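Local coordinates for protein prolyl-tRNA synthetase (Giardia lamblia ATCC 50803, PDB 3IAL) that probably charges tRNA(Pro) with L-proline at the expense of ATP, passing through the prolyl-adenylate that is bound in its active site here, at residues V82-E85 against S86-K89; S185-S188 against D189-K192; D215-P218 against G219-Y222; P463-T467 against E468-E472. One frame throughout, in Å; residues are numbered along the deposited sequence.

The four contacts follow one another along the chain without overlap, each a local arrangement. Contacts 2 and 3 both belong to the class II catalytic core and touch directly: Leu187 of helix 180-201 packs on Tyr222, where the loop 215-222 runs into strand 222-229, and the centres of the two contacts are about 17 Å apart. Contact 3 meets the prolyl-adenylate itself. Contact 1, about 20 Å from contact 3 between centres, includes an outer strand, 82-84, of a separate three-stranded antiparallel sheet and faces the second subunit. Contact 4 lies in the C-terminal domain, about 7 Å from contact 3 at the nearest atoms, so this domain comes close to the substrate-binding loop of the core.

Contact 1: residues V82-E85 against S86-K89; sequences VIPE and SFLK
Pro84 and Phe87 meet at a strand-to-helix junction: strand 82-84 runs straight into the short helix 85-88, and Pro84 takes the N-cap position. CG of Pro84 lies over one face of the phenylalanine in a CH-pi contact, 3.9 Å from the centroid of the Phe87 ring. The contact is shifted toward the rim, and CG of Pro84 comes within 3.7 Å of CG of Phe87. With its CG beside the backbone N and anti to the carbonyl carbon (chi1 -85°), Phe87 swings its ring back over the proline. Ile83 crosses Phe87 at about a right angle, and its CG2 touches CB of Phe87 at 3.8 Å.

The backbone turn is held less firmly at its start. O of Pro84 receives a weak, bent bond from N of Phe87 at 3.0 Å and another weak one from N of Leu88 at 3.3 Å. One residue on, N of Lys89 binds O of Glu85 at 3.1 Å. The polar ends look elsewhere: Glu85 forms a salt bridge with Arg116, and Ser86 bonds to Glu115.

Both of those partners belong to strand 111-119, which pairs with strand 82-84. Helix 124-134 receives Ile83, Phe87 and Leu88, while Tyr42, Pro43 and Val44 of the second subunit pack on Ile83, Phe87 and Pro84 respectively.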
loop_
_atom_site.group_PDB
_atom_site.type_symbol
_atom_site.label_atom_id
_atom_site.label_comp_id
_atom_site.label_asym_id
_atom_site.label_seq_id
_atom_site.Cartn_x
_atom_site.Cartn_y
_atom_site.Cartn_z
ATOM N N VAL B 82 10.532 12.431 -5.925
ATOM C CA VAL B 82 11.582 13.310 -6.430
ATOM C C VAL B 82 12.222 14.091 -5.286
ATOM O O VAL B 82 11.524 14.593 -4.402
ATOM C CB VAL B 82 11.038 14.268 -7.514
ATOM C CG1 VAL B 82 10.910 13.530 -8.859
ATOM C CG2 VAL B 82 9.686 14.888 -7.093
ATOM N N ILE B 83 13.552 14.159 -5.298
ATOM C CA ILE B 83 14.309 14.898 -4.300
ATOM C C ILE B 83 15.098 15.982 -5.020
ATOM O O ILE B 83 15.841 15.676 -5.945
ATOM C CB ILE B 83 15.297 13.996 -3.522
ATOM C CG1 ILE B 83 14.576 12.815 -2.870
ATOM C CG2 ILE B 83 16.009 14.792 -2.430
ATOM C CD1 ILE B 83 15.488 11.903 -2.077
ATOM N N PRO B 84 14.946 17.252 -4.600
ATOM C CA PRO B 84 15.698 18.309 -5.270
ATOM C C PRO B 84 17.203 18.168 -5.031
ATOM O O PRO B 84 17.618 17.743 -3.954
ATOM C CB PRO B 84 15.148 19.595 -4.641
ATOM C CG PRO B 84 14.583 19.174 -3.335
ATOM C CD PRO B 84 14.143 17.762 -3.477
ATOM N N GLU B 85 18.004 18.504 -6.039
ATOM C CA GLU B 85 19.462 18.329 -5.976
ATOM C C GLU B 85 20.110 18.959 -4.739
ATOM O O GLU B 85 21.015 18.374 -4.158
ATOM C CB GLU B 85 20.138 18.880 -7.237
ATOM C CG GLU B 85 21.636 18.583 -7.285
ATOM C CD GLU B 85 22.252 18.824 -8.649
ATOM O OE1 GLU B 85 21.938 19.854 -9.283
ATOM O OE2 GLU B 85 23.062 17.979 -9.085
ATOM N N SER B 86 19.640 20.136 -4.339
ATOM C CA SER B 86 20.200 20.830 -3.177
ATOM C C SER B 86 19.991 20.076 -1.854
ATOM O O SER B 86 20.839 20.146 -0.966
ATOM C CB SER B 86 19.631 22.243 -3.080
ATOM O OG SER B 86 18.221 22.210 -3.114
ATOM N N PHE B 87 18.871 19.367 -1.722
ATOM C CA PHE B 87 18.646 18.483 -0.571
ATOM C C PHE B 87 19.681 17.356 -0.541
ATOM O O PHE B 87 20.358 17.125 0.465
ATOM C CB PHE B 87 17.249 17.852 -0.639
ATOM C CG PHE B 87 16.148 18.697 -0.053
ATOM C CD1 PHE B 87 16.287 20.072 0.116
ATOM C CD2 PHE B 87 14.947 18.103 0.306
ATOM C CE1 PHE B 87 15.264 20.824 0.644
ATOM C CE2 PHE B 87 13.907 18.860 0.841
ATOM C CZ PHE B 87 14.065 20.213 1.010
ATOM N N LEU B 88 19.788 16.668 -1.671
ATOM C CA LEU B 88 20.544 15.424 -1.779
ATOM C C LEU B 88 22.045 15.618 -1.568
ATOM O O LEU B 88 22.726 14.703 -1.103
ATOM C CB LEU B 88 20.282 14.786 -3.150
ATOM C CG LEU B 88 20.700 13.339 -3.369
ATOM C CD1 LEU B 88 19.806 12.390 -2.585
ATOM C CD2 LEU B 88 20.670 13.017 -4.863
ATOM N N LYS B 89 22.547 16.809 -1.897
ATOM C CA LYS B 89 23.978 17.120 -1.783
ATOM C C LYS B 89 24.413 17.683 -0.412
ATOM O O LYS B 89 25.605 17.911 -0.194
ATOM C CB LYS B 89 24.382 18.106 -2.886
ATOM C CG LYS B 89 23.968 19.554 -2.614
ATOM C CD LYS B 89 24.279 20.470 -3.789
ATOM C CE LYS B 89 24.053 21.928 -3.411
ATOM N NZ LYS B 89 24.141 22.838 -4.581
#

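Contact 2: residues S185-S188 against D189-K192; sequences SQLS and DYWK
A single water is gripped between Gln186 and Asp189: it accepts from NE2 of Gln186 at 2.8 Å and donates to OD2 of Asp189 at 3.0 Å. The amide and carboxylate planes stand 82° apart, nearly perpendicular, and the water spans them across one turn of helix. The other end of the amide, OE1, is bound by Lys144, so both polar atoms of the amide are engaged, which fixes which way round it lies.

Further in, Gln186 serves Tyr190. Chi1 of -167°, with CG opposite the backbone N, sets CG over a face of the tyrosine; the bend at chi2 then turns the amide toward the water and Asp189. CG of Gln186 lies 4.0 Å from the centroid of the Tyr190 ring. The carbonyl O of Gln186 sits over the same face nearer the CG end of the ring, and N of Tyr190 donates to O of Gln186 at 2.9 Å. Leu187 adds an apolar touch, CD1 of Leu187 to CE2 of Tyr190 at 4.2 Å.

All this lies on helix 180-201 of the class II synthetase core, which packs against the antiparallel strands 167-177, 263-274, 235-245 and 222-229. The hydroxyl of Tyr190 reaches Thr269, while Trp191 binds Glu224 through NE1 and makes a cation-pi contact with Lys208. CD1 of Trp191 lies 3.2 Å from O of Leu187, and N of Trp191 donates to O of Leu187 at 2.9 Å. On the solvent side Lys192 folds back at chi2, bringing its CD to 3.1 Å from O of Ser188.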
loop_
_atom_site.group_PDB
_atom_site.type_symbol
_atom_site.label_atom_id
_atom_site.label_comp_id
_atom_site.label_asym_id
_atom_site.label_seq_id
_atom_site.Cartn_x
_atom_site.Cartn_y
_atom_site.Cartn_z
ATOM N N SER B 185 17.531 2.377 22.018
ATOM C CA SER B 185 16.309 1.608 22.288
ATOM C C SER B 185 15.467 1.393 21.018
ATOM O O SER B 185 14.833 0.340 20.852
ATOM C CB SER B 185 15.464 2.298 23.368
ATOM O OG SER B 185 14.195 1.665 23.500
ATOM N N GLN B 186 15.461 2.380 20.122
ATOM C CA GLN B 186 14.707 2.251 18.867
ATOM C C GLN B 186 15.204 1.083 18.004
ATOM O O GLN B 186 14.408 0.400 17.362
ATOM C CB GLN B 186 14.768 3.536 18.044
ATOM C CG GLN B 186 13.752 3.585 16.893
ATOM C CD GLN B 186 12.329 3.533 17.400
ATOM O OE1 GLN B 186 11.977 4.243 18.333
ATOM N NE2 GLN B 186 11.514 2.657 16.818
ATOM N N LEU B 187 16.517 0.881 17.968
ATOM C CA LEU B 187 17.096 -0.234 17.215
ATOM C C LEU B 187 16.519 -1.583 17.647
ATOM O O LEU B 187 16.208 -2.419 16.798
ATOM C CB LEU B 187 18.621 -0.232 17.306
ATOM C CG LEU B 187 19.378 0.546 16.218
ATOM C CD1 LEU B 187 18.807 1.932 15.950
ATOM C CD2 LEU B 187 20.852 0.639 16.586
ATOM N N SER B 188 16.354 -1.785 18.952
ATOM C CA SER B 188 15.714 -2.999 19.466
ATOM C C SER B 188 14.272 -3.115 18.982
ATOM O O SER B 188 13.826 -4.208 18.638
ATOM C CB SER B 188 15.722 -3.028 20.997
ATOM O OG SER B 188 17.042 -2.958 21.493
ATOM N N ASP B 189 13.539 -2.000 18.966
ATOM C CA ASP B 189 12.162 -2.003 18.442
ATOM C C ASP B 189 12.134 -2.434 16.980
ATOM O O ASP B 189 11.270 -3.209 16.580
ATOM C CB ASP B 189 11.488 -0.630 18.595
ATOM C CG ASP B 189 11.036 -0.357 20.017
ATOM O OD1 ASP B 189 11.165 -1.258 20.875
ATOM O OD2 ASP B 189 10.537 0.759 20.277
ATOM N N TYR B 190 13.080 -1.935 16.190
ATOM C CA TYR B 190 13.183 -2.332 14.787
ATOM C C TYR B 190 13.455 -3.839 14.701
ATOM O O TYR B 190 12.808 -4.538 13.931
ATOM C CB TYR B 190 14.315 -1.589 14.065
ATOM C CG TYR B 190 14.173 -0.086 13.864
ATOM C CD1 TYR B 190 12.964 0.511 13.529
ATOM C CD2 TYR B 190 15.294 0.730 13.940
ATOM C CE1 TYR B 190 12.881 1.896 13.316
ATOM C CE2 TYR B 190 15.219 2.086 13.731
ATOM C CZ TYR B 190 14.023 2.671 13.418
ATOM O OH TYR B 190 14.009 4.039 13.212
ATOM N N TRP B 191 14.408 -4.333 15.496
ATOM C CA TRP B 191 14.730 -5.764 15.512
ATOM C C TRP B 191 13.559 -6.642 15.934
ATOM O O TRP B 191 13.399 -7.747 15.399
ATOM C CB TRP B 191 15.968 -6.058 16.371
ATOM C CG TRP B 191 17.231 -5.780 15.621
ATOM C CD1 TRP B 191 18.115 -4.771 15.843
ATOM C CD2 TRP B 191 17.721 -6.502 14.492
ATOM N NE1 TRP B 191 19.134 -4.822 14.927
ATOM C CE2 TRP B 191 18.917 -5.880 14.084
ATOM C CE3 TRP B 191 17.258 -7.617 13.778
ATOM C CZ2 TRP B 191 19.665 -6.334 13.003
ATOM C CZ3 TRP B 191 17.996 -8.070 12.703
ATOM C CH2 TRP B 191 19.193 -7.427 12.325
ATOM N N LYS B 192 12.735 -6.169 16.868
ATOM C CA LYS B 192 11.508 -6.896 17.214
ATOM C C LYS B 192 10.620 -7.134 15.989
ATOM O O LYS B 192 10.063 -8.213 15.814
ATOM C CB LYS B 192 10.700 -6.177 18.294
ATOM C CG LYS B 192 10.881 -6.729 19.702
ATOM C CD LYS B 192 12.165 -6.256 20.344
ATOM C CE LYS B 192 12.124 -6.426 21.856
ATOM N NZ LYS B 192 11.164 -5.464 22.462
HETATM O O HOH W 1 9.083 2.273 18.117
#

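Contact 3: residues D215-P218 against G219-Y222; sequences DRFP and GADY. With PR8 (5'-O-[(R)-hydroxy{[(2S)-pyrrolidin-2-ylcarbonyl]oxy}phosphoryl]adenosine), chain H.
Phe217 and Ala220 close a type II beta turn whose third residue, Gly219, has a phi of 107°, a positive value that suits glycine, since a side chain would collide with O of Pro218. The closing bond runs from N of Ala220 to O of Phe217 at 2.9 Å, with the donor 40° out of the carbonyl plane. CB of Ala220 also packs on CB of Phe217 at 3.9 Å and sits at the edge of the phenylalanine ring.

Chi1 of -178° extends the ring of Phe217 away from the backbone N and turns one face onto the prolyl-adenylate. CE1 of Phe217 lies 3.3 Å from the prolyl carbonyl O of the ligand, and CZ of Phe217 is 3.6 Å from its pyrrolidine N. Outside the turn, Arg216 bends at chi3 so that NH1 makes a weak bond to O of Ala220 at 3.2 Å, while its NE goes to the carbonyl of Cys213.

A classic beta bulge, Asp221 and Tyr222 paired with the single residue Asn243, leads the loop into strand 222-229. The arrangement is that of a substrate-binding loop of the class II core, setting an aromatic wall against the prolyl group of the adenylate.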
loop_
_atom_site.group_PDB
_atom_site.type_symbol
_atom_site.label_atom_id
_atom_site.label_comp_id
_atom_site.label_asym_id
_atom_site.label_seq_id
_atom_site.Cartn_x
_atom_site.Cartn_y
_atom_site.Cartn_z
ATOM N N ASP B 215 32.345 -0.396 6.225
ATOM C CA ASP B 215 31.255 -0.598 5.257
ATOM C C ASP B 215 29.873 -0.252 5.851
ATOM O O ASP B 215 28.854 -0.861 5.498
ATOM C CB ASP B 215 31.276 -2.051 4.743
ATOM C CG ASP B 215 30.528 -2.233 3.426
ATOM O OD1 ASP B 215 30.468 -1.285 2.616
ATOM O OD2 ASP B 215 29.999 -3.345 3.202
ATOM N N ARG B 216 29.852 0.726 6.754
ATOM C CA ARG B 216 28.624 1.293 7.304
ATOM C C ARG B 216 27.759 1.937 6.219
ATOM O O ARG B 216 28.268 2.378 5.185
ATOM C CB ARG B 216 28.961 2.415 8.288
ATOM C CG ARG B 216 29.439 1.982 9.639
ATOM C CD ARG B 216 29.909 3.195 10.419
ATOM N NE ARG B 216 31.191 3.692 9.921
ATOM C CZ ARG B 216 31.671 4.918 10.118
ATOM N NH1 ARG B 216 30.984 5.828 10.798
ATOM N NH2 ARG B 216 32.854 5.240 9.615
ATOM N N PHE B 217 26.460 2.030 6.494
ATOM C CA PHE B 217 25.557 2.847 5.685
ATOM C C PHE B 217 26.144 4.263 5.584
ATOM O O PHE B 217 26.601 4.813 6.592
ATOM C CB PHE B 217 24.158 2.886 6.306
ATOM C CG PHE B 217 23.147 3.675 5.508
ATOM C CD1 PHE B 217 22.578 3.138 4.361
ATOM C CD2 PHE B 217 22.755 4.942 5.912
ATOM C CE1 PHE B 217 21.653 3.854 3.627
ATOM C CE2 PHE B 217 21.816 5.670 5.175
ATOM C CZ PHE B 217 21.267 5.125 4.038
ATOM N N PRO B 218 26.176 4.834 4.363
ATOM C CA PRO B 218 26.804 6.142 4.175
ATOM C C PRO B 218 26.130 7.232 5.002
ATOM O O PRO B 218 24.973 7.578 4.746
ATOM C CB PRO B 218 26.630 6.403 2.679
ATOM C CG PRO B 218 26.514 5.037 2.072
ATOM C CD PRO B 218 25.751 4.244 3.081
ATOM N N GLY B 219 26.856 7.750 5.990
ATOM C CA GLY B 219 26.317 8.740 6.915
ATOM C C GLY B 219 26.045 8.198 8.309
ATOM O O GLY B 219 26.006 8.965 9.271
ATOM N N ALA B 220 25.858 6.882 8.426
ATOM C CA ALA B 220 25.576 6.253 9.716
ATOM C C ALA B 220 26.760 6.334 10.676
ATOM O O ALA B 220 27.909 6.357 10.247
ATOM C CB ALA B 220 25.178 4.795 9.521
ATOM N N ASP B 221 26.456 6.378 11.974
ATOM C CA ASP B 221 27.447 6.165 13.031
ATOM C C ASP B 221 27.771 4.677 13.204
ATOM O O ASP B 221 28.901 4.325 13.514
ATOM C CB ASP B 221 26.941 6.713 14.374
ATOM C CG ASP B 221 27.207 8.207 14.558
ATOM O OD1 ASP B 221 27.790 8.863 13.655
ATOM O OD2 ASP B 221 26.832 8.717 15.639
ATOM N N TYR B 222 26.764 3.817 13.081
ATOM C CA TYR B 222 26.993 2.377 12.945
ATOM C C TYR B 222 25.772 1.729 12.311
ATOM O O TYR B 222 24.685 2.320 12.277
ATOM C CB TYR B 222 27.355 1.698 14.277
ATOM C CG TYR B 222 26.286 1.764 15.359
ATOM C CD1 TYR B 222 26.228 2.837 16.244
ATOM C CD2 TYR B 222 25.351 0.749 15.506
ATOM C CE1 TYR B 222 25.265 2.902 17.229
ATOM C CE2 TYR B 222 24.382 0.802 16.503
ATOM C CZ TYR B 222 24.343 1.884 17.357
ATOM O OH TYR B 222 23.383 1.959 18.342
HETATM C C PR8 H . 19.006 1.928 4.164
HETATM N N PR8 H . 17.845 4.038 4.359
HETATM O O PR8 H . 18.930 2.140 2.952
HETATM P P PR8 H . 20.088 -0.257 3.684
HETATM N N1 PR8 H . 17.600 -4.639 -4.622
HETATM C C2 PR8 H . 16.770 -5.108 -3.696
HETATM N N3 PR8 H . 16.880 -4.771 -2.409
HETATM C C4 PR8 H . 17.836 -3.943 -1.992
HETATM C C5 PR8 H . 18.730 -3.439 -2.931
HETATM C C6 PR8 H . 18.593 -3.800 -4.269
HETATM N N6 PR8 H . 19.436 -3.319 -5.184
HETATM N N7 PR8 H . 19.580 -2.649 -2.288
HETATM C C8 PR8 H . 19.244 -2.651 -0.996
HETATM N N9 PR8 H . 18.183 -3.447 -0.803
HETATM C CA PR8 H . 18.395 2.924 5.149
HETATM C CB PR8 H . 17.225 2.262 5.857
HETATM C CD PR8 H . 16.477 4.263 4.814
HETATM C CG PR8 H . 15.987 2.854 5.169
HETATM C "C1'" PR8 H . 17.532 -3.696 0.523
HETATM O O10 PR8 H . 19.624 0.866 4.747
HETATM O O1P PR8 H . 21.255 0.157 2.863
HETATM C "C2'" PR8 H . 18.436 -4.504 1.486
HETATM O "O2'" PR8 H . 17.648 -5.461 2.210
HETATM O O2P PR8 H . 20.454 -1.544 4.574
HETATM C "C3'" PR8 H . 18.894 -3.456 2.472
HETATM O "O3'" PR8 H . 19.250 -4.065 3.716
HETATM C "C4'" PR8 H . 17.576 -2.716 2.604
HETATM O "O4'" PR8 H . 17.273 -2.435 1.219
HETATM C "C5'" PR8 H . 17.788 -1.464 3.427
HETATM O "O5'" PR8 H . 18.782 -0.652 2.833
#

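Contact 4: residues P463-T467 against E468-E472; sequences PFYTT and EADGE
The ring of Phe464 has CA of Gly471 at its edge, near the ring plane and 3.9 Å from CZ of Phe464, together with a bound water; CD2 of Tyr465 lies over one face. The Tyr465 ring in turn carries the methyl CG2 of Thr466 over one of its faces. Its hydroxyl end reaches toward Asp470, whose carboxylate plane is turned 30° from the ring.

Thr466 ties the two halves of the turn together. Its OG1 stands anti to the backbone N (chi1 -173°) and accepts from N of Glu468 at 2.9 Å in a fairly straight bond of 160°, an ST turn. The same OG1 of Thr466 donates weakly to OD1 of Asp470 at 3.5 Å. The methyl branch also meets this carboxylate, with CG2 of Thr466 3.2 Å from OD1 of Asp470.

Backbone carbonyls are joined by the water at the Phe464 edge, which donates to O of Thr466 at 2.8 Å and to O of Glu468 at 2.9 Å. N of Gly471 also donates to O of Glu468 at 3.1 Å, so two donors hold it.

The turn carries the chain of the C-terminal domain from strand 459-464 into helix 472-482. Strand 459-464 runs parallel to 440-442 and antiparallel to 510-515, and on this last strand Phe464 packs against Met512 and Thr467 against Cys510.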
loop_
_atom_site.group_PDB
_atom_site.type_symbol
_atom_site.label_atom_id
_atom_site.label_comp_id
_atom_site.label_asym_id
_atom_site.label_seq_id
_atom_site.Cartn_x
_atom_site.Cartn_y
_atom_site.Cartn_z
ATOM N N PRO B 463 37.306 -16.162 15.690
ATOM C CA PRO B 463 37.749 -15.109 16.606
ATOM C C PRO B 463 38.702 -14.162 15.876
ATOM O O PRO B 463 39.479 -14.603 15.016
ATOM C CB PRO B 463 38.453 -15.866 17.741
ATOM C CG PRO B 463 38.707 -17.247 17.221
ATOM C CD PRO B 463 37.790 -17.502 16.069
ATOM N N PHE B 464 38.624 -12.879 16.207
ATOM C CA PHE B 464 39.350 -11.848 15.479
ATOM C C PHE B 464 39.780 -10.742 16.441
ATOM O O PHE B 464 39.079 -10.455 17.411
ATOM C CB PHE B 464 38.451 -11.303 14.359
ATOM C CG PHE B 464 39.148 -10.396 13.388
ATOM C CD1 PHE B 464 40.195 -10.854 12.609
ATOM C CD2 PHE B 464 38.718 -9.083 13.224
ATOM C CE1 PHE B 464 40.827 -10.007 11.690
ATOM C CE2 PHE B 464 39.332 -8.237 12.323
ATOM C CZ PHE B 464 40.393 -8.697 11.552
ATOM N N TYR B 465 40.917 -10.116 16.149
ATOM C CA TYR B 465 41.598 -9.237 17.106
ATOM C C TYR B 465 41.052 -7.802 17.242
ATOM O O TYR B 465 41.431 -7.097 18.173
ATOM C CB TYR B 465 43.097 -9.182 16.775
ATOM C CG TYR B 465 43.462 -8.198 15.686
ATOM C CD1 TYR B 465 43.906 -6.911 16.008
ATOM C CD2 TYR B 465 43.356 -8.541 14.346
ATOM C CE1 TYR B 465 44.241 -6.006 15.025
ATOM C CE2 TYR B 465 43.683 -7.639 13.355
ATOM C CZ TYR B 465 44.131 -6.373 13.701
ATOM O OH TYR B 465 44.453 -5.466 12.720
ATOM N N THR B 466 40.190 -7.361 16.327
ATOM C CA THR B 466 39.697 -5.987 16.361
ATOM C C THR B 466 38.342 -5.802 15.668
ATOM O O THR B 466 37.994 -6.526 14.741
ATOM C CB THR B 466 40.702 -5.025 15.697
ATOM O OG1 THR B 466 40.272 -3.679 15.900
ATOM C CG2 THR B 466 40.813 -5.292 14.186
ATOM N N THR B 467 37.585 -4.819 16.136
ATOM C CA THR B 467 36.366 -4.398 15.463
ATOM C C THR B 467 36.575 -3.025 14.847
ATOM O O THR B 467 35.633 -2.426 14.336
ATOM C CB THR B 467 35.180 -4.327 16.440
ATOM O OG1 THR B 467 35.409 -3.283 17.403
ATOM C CG2 THR B 467 34.992 -5.658 17.139
ATOM N N GLU B 468 37.819 -2.542 14.896
ATOM C CA GLU B 468 38.171 -1.209 14.442
ATOM C C GLU B 468 38.623 -1.243 12.971
ATOM O O GLU B 468 38.694 -2.315 12.348
ATOM C CB GLU B 468 39.256 -0.616 15.367
ATOM C CG GLU B 468 38.780 -0.458 16.836
ATOM C CD GLU B 468 39.870 0.003 17.817
ATOM O OE1 GLU B 468 41.078 -0.061 17.503
ATOM O OE2 GLU B 468 39.503 0.421 18.933
ATOM N N ALA B 469 38.926 -0.065 12.437
ATOM C CA ALA B 469 39.148 0.135 11.004
ATOM C C ALA B 469 40.312 -0.666 10.419
ATOM O O ALA B 469 40.251 -1.059 9.255
ATOM C CB ALA B 469 39.326 1.636 10.700
ATOM N N ASP B 470 41.348 -0.933 11.216
ATOM C CA ASP B 470 42.503 -1.704 10.725
ATOM C C ASP B 470 42.176 -3.163 10.368
ATOM O O ASP B 470 42.960 -3.831 9.700
ATOM C CB ASP B 470 43.718 -1.610 11.675
ATOM C CG ASP B 470 43.373 -1.899 13.128
ATOM O OD1 ASP B 470 42.443 -2.689 13.394
ATOM O OD2 ASP B 470 44.047 -1.330 14.013
ATOM N N GLY B 471 41.002 -3.647 10.768
ATOM C CA GLY B 471 40.537 -4.971 10.354
ATOM C C GLY B 471 40.297 -5.114 8.859
ATOM O O GLY B 471 40.261 -6.230 8.340
ATOM N N GLU B 472 40.120 -3.991 8.163
ATOM C CA GLU B 472 39.906 -4.008 6.716
ATOM C C GLU B 472 41.059 -4.663 5.950
ATOM O O GLU B 472 40.850 -5.211 4.876
ATOM C CB GLU B 472 39.665 -2.596 6.170
ATOM C CG GLU B 472 39.184 -2.626 4.739
ATOM C CD GLU B 472 38.788 -1.288 4.178
ATOM O OE1 GLU B 472 38.924 -0.257 4.868
ATOM O OE2 GLU B 472 38.323 -1.290 3.020
HETATM O O HOH W 2 37.702 -5.063 12.357
#